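Local coordinates for protein dnab-like replicative helicase (Bacillus phage SPP1, PDB 3BH0) that probably couples ATP hydrolysis to 5'-3' unwinding of duplex DNA as the ATPase domain of a replicative helicase, at residues 128-131 against 132-136. Sequence-based numbering, arbitrary orientation.
Sequences KAAR and RDFAS
Ala130 meets Phe134 twice over within one short helical turn, once through its carbonyl and once through its methyl group. Its O accepts the backbone N-H of Phe134, with 2.5 Å from Ala130 O to Phe134 N and an N-H...O angle of 141°; the length is less than such a bond should have and is doubtful in detail. Ala130 O also takes a weak bond from Asp133 N at 3.3 Å, so two successive amides converge on a single acceptor. Meanwhile Ala130 CB sits over one face of the Phe134 ring, a CH-pi arrangement modelled too tightly for its exact fit to be trusted. Phe134 CG stands anti to its own carbonyl carbon (chi1 -61°), which turns the ring back along the chain and lays it across the methyl. On the flank of this pair Asp133 folds inward: with CG set between its backbone N and carbonyl carbon (chi1 58°), Asp133 OD1 comes to 3.2 Å from Ala130 CB. Asp133 OD1 also lies 3.0 Å from Ala130 O; both are acceptors and no hydrogen bond joins them. Arg131 and Ala135 make the other four-residue step, the arginine side chain lying beside Ala135 CB, although the modelled approach is too close for its detail to be trusted. Beyond the turn, the buried Arg131 makes a cation-pi contact with Trp139 and touches Ile122 and Asp138, while Ser136 N is hydrogen-bonded to Asp138 OD2. The contact centre lies about 31 Å from the chain centre. The whole is a short, weakly bonded helical turn, opened by Ala130, whose carbonyl accepts amides three and four residues on; it lies between helices 124-128 and 139-150 at the surface of this DnaB-family, P-loop NTPase domain.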
loop_
_atom_site.group_PDB
_atom_site.type_symbol
_atom_site.label_atom_id
_atom_site.label_comp_id
_atom_site.label_asym_id
_atom_site.label_seq_id
_atom_site.Cartn_x
_atom_site.Cartn_y
_atom_site.Cartn_z
ATOM N N LYS A 128 -3.554 2.911 -24.337
ATOM C CA LYS A 128 -2.261 2.193 -24.409
ATOM C C LYS A 128 -1.437 2.670 -25.587
ATOM O O LYS A 128 -0.265 3.071 -25.441
ATOM C CB LYS A 128 -2.447 0.664 -24.476
ATOM C CG LYS A 128 -1.170 -0.083 -24.851
ATOM C CD LYS A 128 -1.176 -1.527 -24.397
ATOM C CE LYS A 128 0.213 -2.120 -24.561
ATOM N NZ LYS A 128 0.252 -3.573 -24.268
ATOM N N ALA A 129 -2.061 2.597 -26.756
ATOM C CA ALA A 129 -1.576 3.293 -27.907
ATOM C C ALA A 129 -2.878 3.741 -28.486
ATOM O O ALA A 129 -3.877 3.834 -27.764
ATOM C CB ALA A 129 -0.857 2.363 -28.841
ATOM N N ALA A 130 -2.870 4.034 -29.779
ATOM C CA ALA A 130 -4.089 4.296 -30.508
ATOM C C ALA A 130 -5.063 5.223 -29.763
ATOM O O ALA A 130 -6.266 5.203 -30.015
ATOM C CB ALA A 130 -4.737 2.995 -30.853
ATOM N N ARG A 131 -4.542 6.039 -28.850
ATOM C CA ARG A 131 -5.348 7.078 -28.227
ATOM C C ARG A 131 -5.689 8.116 -29.300
ATOM O O ARG A 131 -6.802 8.651 -29.330
ATOM C CB ARG A 131 -4.598 7.724 -27.062
ATOM C CG ARG A 131 -5.382 7.813 -25.744
ATOM C CD ARG A 131 -6.904 7.588 -25.898
ATOM N NE ARG A 131 -7.726 8.741 -25.468
ATOM C CZ ARG A 131 -7.579 9.425 -24.328
ATOM N NH1 ARG A 131 -6.648 9.077 -23.440
ATOM N NH2 ARG A 131 -8.379 10.459 -24.067
ATOM N N ARG A 132 -4.718 8.358 -30.186
ATOM C CA ARG A 132 -4.860 9.238 -31.347
ATOM C C ARG A 132 -6.045 8.868 -32.254
ATOM O O ARG A 132 -6.603 9.740 -32.923
ATOM C CB ARG A 132 -3.558 9.259 -32.156
ATOM C CG ARG A 132 -3.425 10.384 -33.181
ATOM C CD ARG A 132 -2.801 11.620 -32.564
ATOM N NE ARG A 132 -3.132 12.845 -33.288
ATOM C CZ ARG A 132 -3.301 14.025 -32.704
ATOM N NH1 ARG A 132 -3.184 14.146 -31.391
ATOM N NH2 ARG A 132 -3.600 15.088 -33.428
ATOM N N ASP A 133 -6.433 7.593 -32.283
ATOM C CA ASP A 133 -7.663 7.214 -32.989
ATOM C C ASP A 133 -8.736 6.522 -32.149
ATOM O O ASP A 133 -9.904 6.896 -32.232
ATOM C CB ASP A 133 -7.378 6.430 -34.276
ATOM C CG ASP A 133 -6.589 5.172 -34.032
ATOM O OD1 ASP A 133 -5.898 5.118 -32.999
ATOM O OD2 ASP A 133 -6.647 4.240 -34.870
ATOM N N PHE A 134 -8.352 5.533 -31.340
ATOM C CA PHE A 134 -9.339 4.683 -30.633
ATOM C C PHE A 134 -10.147 5.464 -29.589
ATOM O O PHE A 134 -11.130 4.957 -29.059
ATOM C CB PHE A 134 -8.682 3.448 -29.970
ATOM C CG PHE A 134 -7.995 2.486 -30.933
ATOM C CD1 PHE A 134 -7.510 1.262 -30.462
ATOM C CD2 PHE A 134 -7.833 2.782 -32.289
ATOM C CE1 PHE A 134 -6.855 0.348 -31.327
ATOM C CE2 PHE A 134 -7.176 1.884 -33.162
ATOM C CZ PHE A 134 -6.687 0.663 -32.677
ATOM N N ALA A 135 -9.735 6.697 -29.308
ATOM C CA ALA A 135 -10.384 7.515 -28.288
ATOM C C ALA A 135 -11.486 8.401 -28.841
ATOM O O ALA A 135 -11.340 9.015 -29.900
ATOM C CB ALA A 135 -9.378 8.366 -27.585
ATOM N N SER A 136 -12.577 8.483 -28.088
ATOM C CA SER A 136 -13.667 9.394 -28.391
ATOM C C SER A 136 -13.386 10.756 -27.751
ATOM O O SER A 136 -12.254 11.245 -27.795
ATOM C CB SER A 136 -14.992 8.804 -27.897
ATOM O OG SER A 136 -15.227 7.532 -28.491
#